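Local coordinates for protein methionine gamma-lyase (Trichomonas vaginalis, PDB 1E5E) that belongs to the pyridoxal-phosphate-dependent enzymes of the Cys/Met metabolism family, which share the fold of the aminotransferase-like clan, at residues K273-L278 / P290-H295; E269-V274 / S310-I315; F153-P156 / K162-D165; I164-V169 / K302-M307. All blocks are in the same frame, centred on the assembly; numbering follows the deposited sequence.

The four contacts fall into two neighbouring pairs. Contacts 1 and 2 both start from helix 260-279 and have centres about 7 Å apart; Ile312 CD1 of contact 2 comes within 3.5 Å of Ala275 N in contact 1. Contacts 3 and 4 share Ile164 and Asp165, with centres about 8 Å apart. The pairs are 17 to 19 Å from each other, centre to centre, but Pro290 of contact 1 touches Pro156 and Ile163 of contact 3 and Met305 of contact 4. Contact 3 reaches the ligand pocket: the Glu154 side chain is about 4 Å from bound N-(hydroxy{3-hydroxy-2-methyl-5-[(phosphonooxy)methyl]pyridin-4-yl}methyl)norvaline (PPJ), against about 11 Å for that of Ile164 and about 12 Å for that of Ser310.

Contact 1: K273-L278 / P290-H295; sequences KVAEYL and PGFEDH
Ala275 and Phe292 form a small, buried apolar contact, in which one aromatic ring meets the flank of helix 260-279 from the loop between strand 284-288 and helix 298-304. The two segments together bury 106 Å², and no hydrogen bond links them. The backbones stay well separated: the closest pair of CA atoms, Glu276 CA and Phe292 CA, is 8.4 Å apart, so the ring has to span the gap. It does so from a CG placed anti to the carbonyl carbon (chi1 -73°), which sends the far end of the ring, CZ, to the helix. There Phe292 CZ lies 3.5 Å from Ala275 CB and equally 3.5 Å from Ala275 O. The helix backbone is met edge-on: Ala275 O and Glu276 N both lie at the rim of the ring, close to its plane, with Glu276 N 4.0 Å from Phe292 CZ. In the C-terminal part of this aminotransferase-like fold, the helix packs against strands 284-288 and 311-316 of the same sheet, Leu278 touching Val287 on the first and Ile312 on the second. Val287 also touches Phe292, while Ile312 touches Ala275, so the ring extends a layer of helix-on-sheet packing out into the loop. Lys279, one turn beyond Ala275, makes a cation-pi interaction with Phe292 and a salt bridge to OD1 of Asp294, adding a charged link between the helix and the same loop. At the start of the loop segment, Pro290 O is hydrogen-bonded to His298 ND1.

Contact 2: E269-V274 / S310-I315; sequences ENAMKV and SMITFI
Ser310 OG is held by two hydrogen bonds, one with Tyr210 OH and one with the backbone O of Val376, while the backbone of the same serine packs against Ala271. The setting is helix-on-sheet packing in the C-terminal part of the fold: helix 260-279 lies against strand 311-316, an inner strand of a five-stranded mixed sheet. Approach is closest just before the strand begins, where Ala271 CA and Ser310 CA are 4.9 Å apart. The small methyl group permits this: Ala271 CB points at the strand and rests 3.5 Å from Ser310 CA, with Ser310 CB a little farther off at 4.1 Å. The serine hydroxyl turns to Tyr210 and Val376, and what Ala271 CB meets most closely is carbon, Ser310 CA. Two residues on, the longer Ile312 side chain reaches from strand to helix. Its CG1 is anti to the carbonyl carbon (chi1 -62°) and the branch then runs extended (chi2 172°), so that the terminal CD1 does the touching. That methyl settles between Ala271 and Val274, one turn apart on the helix, and the Val274 and Ile312 side chains cross obliquely. The two segments bury 166 Å² between them, all four touching residues are buried, and no hydrogen bond joins them. Asn270, next to Ala271 in the helix, is tied by its ND2 to the backbone O of Gly377 and of Glu379. The methyl at the tip of Ile312, CD1, lies 3.8 Å from Val274 CG1 and 3.4 Å from the backbone O of Ala271.

Contact 3: F153-P156 / K162-D165; sequences FETP and KIID
Two first torsions bring Thr155 and Ile164 together: OG1 of Thr155 lies opposite the backbone N (chi1 178°), aimed across the gap, and CG1 of Ile164 stands anti to the carbonyl carbon (chi1 -66°), carrying CD1 back along the end of the strand. They meet inside a beta-alpha-beta crossover, where the chain leaves strand 148-154 and loops round to helix 166-174 before returning as the parallel strand 180-184. The one hydrogen bond between the segments runs from Ile164 N to Thr155 OG1, at 2.9 Å with an N-H...O angle of 158°, so the hydroxyl accepts a main-chain N-H of the loop. Beside it, Ile164 CD1 reaches 3.6 Å from Phe153 CB and 3.5 Å from Glu154 O, its side chain crossing that of Phe153 at a slant. Glu154 has its CB directed away from the loop, and its side chain touches the bound PPJ. Its carboxylate is fixed by backbone N-H groups, OE2 by Tyr111 and OE1 by Asn158. The Thr155-Pro156 peptide bond is cis, and the proline ring lies beside Ile163, the two side chains pointing the same way. Pro156 CG is 4.0 Å from Ile163 CD1, while Pro156 CA makes a C-H...O contact of 3.3 Å with Lys162 O.

Contact 4: I164-V169 / K302-M307; sequences IDMERV and KKQMRM. With SO4 (sulfate ion), chain D.
Gln304 meets the start of helix 166-174 with both ends of its amide, donating to Ile164 and accepting from Met166. Its NE2 gives a hydrogen bond to Ile164 O at 2.9 Å, with an N-H...O angle of 152°; the donor is tilted from the plane of that carbonyl. The other end, Gln304 OE1, accepts a hydrogen bond from Met166 N at 3.0 Å (159°), which arrives in the amide carbonyl plane on a lone pair. Two bonds of opposite sense fix which way round the amide lies, and a water adds a third by donating to Gln304 OE1 at 2.7 Å. That water also donates to Asp165 OD1 and accepts from Glu167 N, the latter at 3.0 Å. Asp165 OD1 further receives Arg168 N at 3.0 Å, from above the carboxylate plane. The Arg168 guanidinium lies near Asp165 OD2, but as a charge pair alone, with no N-H aimed at the oxygen. The apolar side is supplied by Met166, whose chain bends at its last torsion and sets CE 3.7 Å from Gln304 CD. Two residues before Gln304, Lys302 NZ donates to O3 of a sulfate ion at 3.2 Å and more weakly to its O4; His298 and Tyr308 bind the same ion, probably a guest from the crystallisation liquor. At the helix start, three successive N-H groups, of Met166, Glu167 and Arg168, are thus satisfied by Gln304, the water and Asp165. This is a helix N-cap, with Asp165 as the capping residue, completed by a glutamine from helix 298-304.

Contact 1: K273-L278 / P290-H295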
loop_
_atom_site.group_PDB
_atom_site.type_symbol
_atom_site.label_atom_id
_atom_site.label_comp_id
_atom_site.label_asym_id
_atom_site.label_seq_id
_atom_site.Cartn_x
_atom_site.Cartn_y
_atom_site.Cartn_z
ATOM N N LYS A 273 -11.361 33.554 -7.944
ATOM C CA LYS A 273 -10.440 34.448 -8.635
ATOM C C LYS A 273 -10.268 34.068 -10.104
ATOM O O LYS A 273 -10.288 34.949 -10.972
ATOM C CB LYS A 273 -9.035 34.479 -7.998
ATOM C CG LYS A 273 -9.071 35.046 -6.588
ATOM C CD LYS A 273 -7.830 34.735 -5.785
ATOM C CE LYS A 273 -7.942 35.398 -4.389
ATOM N NZ LYS A 273 -6.744 34.947 -3.615
ATOM N N VAL A 274 -10.155 32.767 -10.354
ATOM C CA VAL A 274 -9.956 32.310 -11.714
ATOM C C VAL A 274 -11.196 32.558 -12.569
ATOM O O VAL A 274 -11.045 32.997 -13.729
ATOM C CB VAL A 274 -9.541 30.832 -11.784
ATOM C CG1 VAL A 274 -9.513 30.355 -13.214
ATOM C CG2 VAL A 274 -8.167 30.648 -11.113
ATOM N N ALA A 275 -12.365 32.352 -11.988
ATOM C CA ALA A 275 -13.577 32.543 -12.785
ATOM C C ALA A 275 -13.706 34.016 -13.160
ATOM O O ALA A 275 -14.046 34.285 -14.301
ATOM C CB ALA A 275 -14.826 32.059 -12.051
ATOM N N GLU A 276 -13.477 34.923 -12.233
ATOM C CA GLU A 276 -13.538 36.349 -12.478
ATOM C C GLU A 276 -12.565 36.764 -13.579
ATOM O O GLU A 276 -12.950 37.522 -14.460
ATOM C CB GLU A 276 -13.209 37.180 -11.220
ATOM C CG GLU A 276 -14.306 37.100 -10.178
ATOM C CD GLU A 276 -14.293 37.911 -8.919
ATOM O OE1 GLU A 276 -13.480 38.829 -8.683
ATOM O OE2 GLU A 276 -15.165 37.709 -8.031
ATOM N N TYR A 277 -11.355 36.184 -13.596
ATOM C CA TYR A 277 -10.409 36.509 -14.646
ATOM C C TYR A 277 -10.908 36.026 -15.997
ATOM O O TYR A 277 -10.792 36.733 -16.995
ATOM C CB TYR A 277 -9.018 35.874 -14.325
ATOM C CG TYR A 277 -8.106 36.105 -15.525
ATOM C CD1 TYR A 277 -7.528 37.348 -15.704
ATOM C CD2 TYR A 277 -7.841 35.108 -16.429
ATOM C CE1 TYR A 277 -6.710 37.601 -16.794
ATOM C CE2 TYR A 277 -7.019 35.318 -17.524
ATOM C CZ TYR A 277 -6.480 36.579 -17.683
ATOM O OH TYR A 277 -5.694 36.842 -18.753
ATOM N N LEU A 278 -11.471 34.820 -16.090
ATOM C CA LEU A 278 -11.916 34.269 -17.352
ATOM C C LEU A 278 -13.075 35.078 -17.942
ATOM O O LEU A 278 -13.108 35.386 -19.121
ATOM C CB LEU A 278 -12.365 32.812 -17.246
ATOM C CG LEU A 278 -11.288 31.812 -16.786
ATOM C CD1 LEU A 278 -11.912 30.433 -16.525
ATOM C CD2 LEU A 278 -10.188 31.735 -17.830
ATOM N N PRO A 290 -20.933 29.045 -10.061
ATOM C CA PRO A 290 -22.087 29.275 -9.182
ATOM C C PRO A 290 -21.978 30.547 -8.390
ATOM O O PRO A 290 -22.997 31.140 -7.982
ATOM C CB PRO A 290 -22.144 28.024 -8.309
ATOM C CG PRO A 290 -21.510 26.971 -9.163
ATOM C CD PRO A 290 -20.376 27.685 -9.889
ATOM N N GLY A 291 -20.766 31.035 -8.119
ATOM C CA GLY A 291 -20.594 32.244 -7.324
ATOM C C GLY A 291 -20.993 33.530 -8.041
ATOM O O GLY A 291 -21.236 34.543 -7.349
ATOM N N PHE A 292 -21.094 33.527 -9.356
ATOM C CA PHE A 292 -21.461 34.757 -10.050
ATOM C C PHE A 292 -22.837 35.258 -9.657
ATOM O O PHE A 292 -23.852 34.558 -9.772
ATOM C CB PHE A 292 -21.355 34.539 -11.563
ATOM C CG PHE A 292 -19.937 34.477 -12.055
ATOM C CD1 PHE A 292 -18.894 35.038 -11.338
ATOM C CD2 PHE A 292 -19.655 33.865 -13.262
ATOM C CE1 PHE A 292 -17.588 34.970 -11.806
ATOM C CE2 PHE A 292 -18.349 33.808 -13.737
ATOM C CZ PHE A 292 -17.333 34.360 -13.027
ATOM N N GLU A 293 -22.890 36.536 -9.281
ATOM C CA GLU A 293 -24.091 37.256 -8.879
ATOM C C GLU A 293 -25.168 37.351 -9.955
ATOM O O GLU A 293 -26.366 37.239 -9.656
ATOM C CB GLU A 293 -23.726 38.674 -8.411
ATOM N N ASP A 294 -24.777 37.535 -11.217
ATOM C CA ASP A 294 -25.693 37.541 -12.348
ATOM C C ASP A 294 -26.296 36.170 -12.657
ATOM O O ASP A 294 -27.535 36.046 -12.775
ATOM C CB ASP A 294 -25.132 38.101 -13.664
ATOM C CG ASP A 294 -24.002 37.307 -14.303
ATOM O OD1 ASP A 294 -22.937 37.473 -13.641
ATOM O OD2 ASP A 294 -24.125 36.578 -15.337
ATOM N N HIS A 295 -25.473 35.147 -12.888
ATOM C CA HIS A 295 -25.898 33.812 -13.238
ATOM C C HIS A 295 -27.218 33.335 -12.641
ATOM O O HIS A 295 -27.624 33.634 -11.513
#

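Contact 2: E269-V274 / S310-I315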
loop_
_atom_site.group_PDB
_atom_site.type_symbol
_atom_site.label_atom_id
_atom_site.label_comp_id
_atom_site.label_asym_id
_atom_site.label_seq_id
_atom_site.Cartn_x
_atom_site.Cartn_y
_atom_site.Cartn_z
ATOM N N GLU A 269 -11.910 29.494 -3.102
ATOM C CA GLU A 269 -11.316 30.806 -3.093
ATOM C C GLU A 269 -10.508 31.021 -4.380
ATOM O O GLU A 269 -10.732 32.043 -5.033
ATOM C CB GLU A 269 -10.386 31.059 -1.907
ATOM C CG GLU A 269 -11.103 31.078 -0.592
ATOM C CD GLU A 269 -10.252 30.842 0.644
ATOM O OE1 GLU A 269 -10.807 30.978 1.767
ATOM O OE2 GLU A 269 -9.086 30.380 0.566
ATOM N N ASN A 270 -9.735 30.009 -4.772
ATOM C CA ASN A 270 -9.002 30.101 -6.010
ATOM C C ASN A 270 -9.943 30.208 -7.213
ATOM O O ASN A 270 -9.693 30.965 -8.154
ATOM C CB ASN A 270 -8.074 28.904 -6.236
ATOM C CG ASN A 270 -6.746 28.964 -5.536
ATOM O OD1 ASN A 270 -6.287 30.017 -5.071
ATOM N ND2 ASN A 270 -6.070 27.812 -5.506
ATOM N N ALA A 271 -10.979 29.388 -7.200
ATOM C CA ALA A 271 -11.925 29.321 -8.292
ATOM C C ALA A 271 -12.642 30.669 -8.486
ATOM O O ALA A 271 -12.740 31.134 -9.612
ATOM C CB ALA A 271 -12.993 28.227 -8.094
ATOM N N MET A 272 -13.028 31.317 -7.387
ATOM C CA MET A 272 -13.649 32.641 -7.557
ATOM C C MET A 272 -12.656 33.540 -8.299
ATOM O O MET A 272 -13.084 34.222 -9.247
ATOM C CB MET A 272 -14.089 33.259 -6.238
ATOM C CG MET A 272 -14.782 34.617 -6.374
ATOM S SD MET A 272 -16.274 34.591 -7.401
ATOM C CE MET A 272 -17.514 33.984 -6.293
ATOM N N LYS A 273 -11.361 33.554 -7.944
ATOM C CA LYS A 273 -10.440 34.448 -8.635
ATOM C C LYS A 273 -10.268 34.068 -10.104
ATOM O O LYS A 273 -10.288 34.949 -10.972
ATOM C CB LYS A 273 -9.035 34.479 -7.998
ATOM C CG LYS A 273 -9.071 35.046 -6.588
ATOM C CD LYS A 273 -7.830 34.735 -5.785
ATOM C CE LYS A 273 -7.942 35.398 -4.389
ATOM N NZ LYS A 273 -6.744 34.947 -3.615
ATOM N N VAL A 274 -10.155 32.767 -10.354
ATOM C CA VAL A 274 -9.956 32.310 -11.714
ATOM C C VAL A 274 -11.196 32.558 -12.569
ATOM O O VAL A 274 -11.045 32.997 -13.729
ATOM C CB VAL A 274 -9.541 30.832 -11.784
ATOM C CG1 VAL A 274 -9.513 30.355 -13.214
ATOM C CG2 VAL A 274 -8.167 30.648 -11.113
ATOM N N SER A 310 -15.171 24.543 -6.827
ATOM C CA SER A 310 -13.969 24.877 -7.590
ATOM C C SER A 310 -14.130 24.471 -9.040
ATOM O O SER A 310 -13.134 24.618 -9.738
ATOM C CB SER A 310 -12.743 24.282 -6.899
ATOM O OG SER A 310 -12.600 22.913 -7.253
ATOM N N MET A 311 -15.350 24.127 -9.437
ATOM C CA MET A 311 -15.651 23.819 -10.831
ATOM C C MET A 311 -15.995 25.159 -11.525
ATOM O O MET A 311 -16.731 25.995 -11.001
ATOM C CB MET A 311 -16.823 22.845 -11.047
ATOM C CG MET A 311 -16.610 21.448 -10.409
ATOM S SD MET A 311 -15.061 20.682 -10.918
ATOM C CE MET A 311 -15.310 20.346 -12.626
ATOM N N ILE A 312 -15.491 25.320 -12.743
ATOM C CA ILE A 312 -15.741 26.490 -13.553
ATOM C C ILE A 312 -15.959 25.977 -14.966
ATOM O O ILE A 312 -15.044 25.290 -15.409
ATOM C CB ILE A 312 -14.580 27.495 -13.560
ATOM C CG1 ILE A 312 -14.240 28.096 -12.177
ATOM C CG2 ILE A 312 -14.936 28.667 -14.494
ATOM C CD1 ILE A 312 -12.951 28.952 -12.222
ATOM N N THR A 313 -17.041 26.314 -15.660
ATOM C CA THR A 313 -17.127 25.840 -17.055
ATOM C C THR A 313 -17.185 27.045 -17.991
ATOM O O THR A 313 -17.823 28.032 -17.593
ATOM C CB THR A 313 -18.353 24.930 -17.201
ATOM O OG1 THR A 313 -18.098 23.709 -16.481
ATOM C CG2 THR A 313 -18.624 24.606 -18.666
ATOM N N PHE A 314 -16.484 27.059 -19.109
ATOM C CA PHE A 314 -16.470 28.266 -19.917
ATOM C C PHE A 314 -16.418 27.868 -21.387
ATOM O O PHE A 314 -16.129 26.753 -21.824
ATOM C CB PHE A 314 -15.375 29.279 -19.576
ATOM C CG PHE A 314 -13.966 28.743 -19.736
ATOM C CD1 PHE A 314 -13.416 27.870 -18.795
ATOM C CD2 PHE A 314 -13.177 29.136 -20.778
ATOM C CE1 PHE A 314 -12.131 27.377 -18.934
ATOM C CE2 PHE A 314 -11.874 28.654 -20.948
ATOM C CZ PHE A 314 -11.361 27.771 -20.008
ATOM N N ILE A 315 -16.900 28.855 -22.161
ATOM C CA ILE A 315 -16.974 28.695 -23.615
ATOM C C ILE A 315 -16.185 29.816 -24.274
ATOM O O ILE A 315 -16.247 31.000 -23.905
ATOM C CB ILE A 315 -18.428 28.635 -24.077
ATOM C CG1 ILE A 315 -19.291 27.596 -23.362
ATOM C CG2 ILE A 315 -18.526 28.396 -25.587
ATOM C CD1 ILE A 315 -20.803 27.885 -23.456
#

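Contact 3: F153-P156 / K162-D165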
loop_
_atom_site.group_PDB
_atom_site.type_symbol
_atom_site.label_atom_id
_atom_site.label_comp_id
_atom_site.label_asym_id
_atom_site.label_seq_id
_atom_site.Cartn_x
_atom_site.Cartn_y
_atom_site.Cartn_z
ATOM N N PHE A 153 -30.865 13.680 -10.101
ATOM C CA PHE A 153 -30.247 14.862 -10.676
ATOM C C PHE A 153 -28.848 15.110 -10.099
ATOM O O PHE A 153 -28.473 14.524 -9.071
ATOM C CB PHE A 153 -31.106 16.125 -10.404
ATOM C CG PHE A 153 -31.383 16.360 -8.969
ATOM C CD1 PHE A 153 -30.472 17.056 -8.153
ATOM C CD2 PHE A 153 -32.583 16.021 -8.400
ATOM C CE1 PHE A 153 -30.694 17.224 -6.819
ATOM C CE2 PHE A 153 -32.841 16.245 -7.063
ATOM C CZ PHE A 153 -31.907 16.867 -6.266
ATOM N N GLU A 154 -28.125 16.027 -10.723
ATOM C CA GLU A 154 -26.835 16.480 -10.203
ATOM C C GLU A 154 -26.890 18.009 -10.117
ATOM O O GLU A 154 -27.176 18.608 -11.175
ATOM C CB GLU A 154 -25.701 16.253 -11.194
ATOM C CG GLU A 154 -25.434 14.823 -11.613
ATOM C CD GLU A 154 -24.392 14.638 -12.687
ATOM O OE1 GLU A 154 -23.682 15.628 -12.995
ATOM O OE2 GLU A 154 -24.300 13.538 -13.305
ATOM N N THR A 155 -26.485 18.613 -9.019
ATOM C CA THR A 155 -26.353 20.064 -9.023
ATOM C C THR A 155 -25.161 20.471 -8.162
ATOM O O THR A 155 -25.023 20.057 -7.016
ATOM C CB THR A 155 -27.678 20.700 -8.550
ATOM O OG1 THR A 155 -27.555 22.114 -8.514
ATOM C CG2 THR A 155 -28.084 20.256 -7.138
ATOM N N PRO A 156 -24.265 21.307 -8.679
ATOM C CA PRO A 156 -24.323 21.795 -10.059
ATOM C C PRO A 156 -24.080 20.669 -11.041
ATOM O O PRO A 156 -23.333 19.717 -10.699
ATOM C CB PRO A 156 -23.214 22.825 -10.150
ATOM C CG PRO A 156 -22.852 23.184 -8.729
ATOM C CD PRO A 156 -23.159 21.931 -7.938
ATOM N N LYS A 162 -25.261 23.719 -14.183
ATOM C CA LYS A 162 -26.642 24.175 -14.058
ATOM C C LYS A 162 -27.075 23.961 -12.601
ATOM O O LYS A 162 -26.758 22.905 -12.047
ATOM C CB LYS A 162 -27.602 23.509 -15.014
ATOM C CG LYS A 162 -29.093 23.685 -14.754
ATOM C CD LYS A 162 -29.908 22.873 -15.770
ATOM C CE LYS A 162 -29.774 21.366 -15.586
ATOM N NZ LYS A 162 -30.901 20.697 -16.377
ATOM N N ILE A 163 -27.751 24.940 -12.010
ATOM C CA ILE A 163 -28.182 24.757 -10.635
ATOM C C ILE A 163 -29.595 24.221 -10.580
ATOM O O ILE A 163 -30.415 24.669 -11.361
ATOM C CB ILE A 163 -28.159 26.112 -9.857
ATOM C CG1 ILE A 163 -26.764 26.722 -9.984
ATOM C CG2 ILE A 163 -28.594 25.945 -8.416
ATOM C CD1 ILE A 163 -25.653 25.932 -9.340
ATOM N N ILE A 164 -29.895 23.295 -9.684
ATOM C CA ILE A 164 -31.249 22.768 -9.602
ATOM C C ILE A 164 -31.765 23.078 -8.216
ATOM O O ILE A 164 -31.061 22.845 -7.236
ATOM C CB ILE A 164 -31.322 21.273 -9.888
ATOM C CG1 ILE A 164 -30.932 20.987 -11.355
ATOM C CG2 ILE A 164 -32.722 20.710 -9.550
ATOM C CD1 ILE A 164 -30.487 19.546 -11.473
ATOM N N ASP A 165 -32.969 23.616 -8.134
ATOM C CA ASP A 165 -33.652 23.859 -6.875
ATOM C C ASP A 165 -34.158 22.529 -6.319
ATOM O O ASP A 165 -35.209 22.007 -6.675
ATOM C CB ASP A 165 -34.813 24.840 -7.110
ATOM C CG ASP A 165 -35.542 25.142 -5.826
ATOM O OD1 ASP A 165 -35.494 24.396 -4.834
ATOM O OD2 ASP A 165 -36.236 26.176 -5.821
#

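Contact 4: I164-V169 / K302-M307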
loop_
_atom_site.group_PDB
_atom_site.type_symbol
_atom_site.label_atom_id
_atom_site.label_comp_id
_atom_site.label_asym_id
_atom_site.label_seq_id
_atom_site.Cartn_x
_atom_site.Cartn_y
_atom_site.Cartn_z
ATOM N N ILE A 164 -29.895 23.295 -9.684
ATOM C CA ILE A 164 -31.249 22.768 -9.602
ATOM C C ILE A 164 -31.765 23.078 -8.216
ATOM O O ILE A 164 -31.061 22.845 -7.236
ATOM C CB ILE A 164 -31.322 21.273 -9.888
ATOM C CG1 ILE A 164 -30.932 20.987 -11.355
ATOM C CG2 ILE A 164 -32.722 20.710 -9.550
ATOM C CD1 ILE A 164 -30.487 19.546 -11.473
ATOM N N ASP A 165 -32.969 23.616 -8.134
ATOM C CA ASP A 165 -33.652 23.859 -6.875
ATOM C C ASP A 165 -34.158 22.529 -6.319
ATOM O O ASP A 165 -35.209 22.007 -6.675
ATOM C CB ASP A 165 -34.813 24.840 -7.110
ATOM C CG ASP A 165 -35.542 25.142 -5.826
ATOM O OD1 ASP A 165 -35.494 24.396 -4.834
ATOM O OD2 ASP A 165 -36.236 26.176 -5.821
ATOM N N MET A 166 -33.367 21.967 -5.409
ATOM C CA MET A 166 -33.601 20.665 -4.807
ATOM C C MET A 166 -34.864 20.606 -3.955
ATOM O O MET A 166 -35.594 19.613 -4.053
ATOM C CB MET A 166 -32.408 20.231 -3.921
ATOM C CG MET A 166 -31.164 19.933 -4.743
ATOM S SD MET A 166 -29.811 19.157 -3.840
ATOM C CE MET A 166 -29.237 20.522 -2.857
ATOM N N GLU A 167 -35.082 21.644 -3.154
ATOM C CA GLU A 167 -36.308 21.614 -2.354
ATOM C C GLU A 167 -37.559 21.489 -3.244
ATOM O O GLU A 167 -38.437 20.669 -2.969
ATOM C CB GLU A 167 -36.436 22.831 -1.470
ATOM C CG GLU A 167 -37.588 22.659 -0.489
ATOM C CD GLU A 167 -37.493 23.656 0.635
ATOM O OE1 GLU A 167 -36.543 24.477 0.697
ATOM O OE2 GLU A 167 -38.366 23.586 1.519
ATOM N N ARG A 168 -37.562 22.244 -4.340
ATOM C CA ARG A 168 -38.652 22.204 -5.282
ATOM C C ARG A 168 -38.827 20.842 -5.937
ATOM O O ARG A 168 -39.966 20.368 -6.018
ATOM C CB ARG A 168 -38.527 23.211 -6.441
ATOM C CG ARG A 168 -39.936 23.371 -7.051
ATOM C CD ARG A 168 -39.987 24.531 -8.042
ATOM N NE ARG A 168 -39.180 24.173 -9.218
ATOM C CZ ARG A 168 -38.145 24.960 -9.555
ATOM N NH1 ARG A 168 -37.835 26.049 -8.843
ATOM N NH2 ARG A 168 -37.439 24.594 -10.613
ATOM N N VAL A 169 -37.712 20.270 -6.401
ATOM C CA VAL A 169 -37.768 18.973 -7.037
ATOM C C VAL A 169 -38.294 17.962 -6.017
ATOM O O VAL A 169 -39.105 17.104 -6.374
ATOM C CB VAL A 169 -36.387 18.577 -7.587
ATOM C CG1 VAL A 169 -36.289 17.101 -7.965
ATOM C CG2 VAL A 169 -35.986 19.450 -8.786
ATOM N N LYS A 302 -26.764 29.796 -3.690
ATOM C CA LYS A 302 -26.412 30.397 -2.418
ATOM C C LYS A 302 -27.137 29.727 -1.254
ATOM O O LYS A 302 -26.535 29.509 -0.217
ATOM C CB LYS A 302 -26.744 31.892 -2.441
ATOM C CG LYS A 302 -26.382 32.636 -1.149
ATOM C CD LYS A 302 -26.635 34.129 -1.400
ATOM C CE LYS A 302 -26.667 34.927 -0.115
ATOM N NZ LYS A 302 -25.345 35.030 0.534
ATOM N N LYS A 303 -28.412 29.402 -1.394
ATOM C CA LYS A 303 -29.137 28.696 -0.346
ATOM C C LYS A 303 -28.644 27.253 -0.196
ATOM O O LYS A 303 -28.548 26.781 0.955
ATOM C CB LYS A 303 -30.638 28.793 -0.591
ATOM C CG LYS A 303 -31.491 27.621 -0.151
ATOM N N GLN A 304 -28.216 26.607 -1.264
ATOM C CA GLN A 304 -27.789 25.221 -1.185
ATOM C C GLN A 304 -26.297 24.952 -0.957
ATOM O O GLN A 304 -25.914 23.877 -0.521
ATOM C CB GLN A 304 -28.155 24.584 -2.559
ATOM C CG GLN A 304 -29.637 24.729 -2.821
ATOM C CD GLN A 304 -30.167 23.951 -3.989
ATOM O OE1 GLN A 304 -31.348 23.598 -3.938
ATOM N NE2 GLN A 304 -29.413 23.631 -5.038
ATOM N N MET A 305 -25.434 25.919 -1.273
ATOM C CA MET A 305 -23.991 25.760 -1.191
ATOM C C MET A 305 -23.317 26.667 -0.186
ATOM O O MET A 305 -23.441 27.892 -0.288
ATOM C CB MET A 305 -23.417 26.031 -2.618
ATOM C CG MET A 305 -24.096 25.168 -3.673
ATOM S SD MET A 305 -23.600 25.497 -5.368
ATOM C CE MET A 305 -21.884 24.960 -5.267
ATOM N N ARG A 306 -22.562 26.136 0.763
ATOM C CA ARG A 306 -21.869 26.975 1.723
ATOM C C ARG A 306 -20.709 27.699 1.042
ATOM O O ARG A 306 -20.188 28.658 1.633
ATOM C CB ARG A 306 -21.318 26.187 2.904
ATOM C CG ARG A 306 -22.338 25.230 3.492
ATOM C CD ARG A 306 -21.952 24.685 4.886
ATOM N NE ARG A 306 -23.139 23.952 5.374
ATOM C CZ ARG A 306 -23.536 22.748 4.968
ATOM N NH1 ARG A 306 -22.895 21.972 4.092
ATOM N NH2 ARG A 306 -24.652 22.262 5.503
ATOM N N MET A 307 -20.131 27.085 -0.010
ATOM C CA MET A 307 -19.052 27.691 -0.773
ATOM C C MET A 307 -19.455 27.503 -2.236
ATOM O O MET A 307 -20.276 26.606 -2.452
ATOM C CB MET A 307 -17.659 27.077 -0.529
ATOM C CG MET A 307 -17.234 27.478 0.884
ATOM S SD MET A 307 -15.589 26.998 1.330
ATOM C CE MET A 307 -15.756 25.222 1.537
HETATM S S SO4 D . -22.659 35.930 -2.106
HETATM O O1 SO4 D . -21.401 36.752 -2.064
HETATM O O2 SO4 D . -22.963 35.520 -3.518
HETATM O O3 SO4 D . -23.811 36.801 -1.628
HETATM O O4 SO4 D . -22.516 34.758 -1.182
HETATM O O HOH W 1 -33.664 24.270 -2.818
#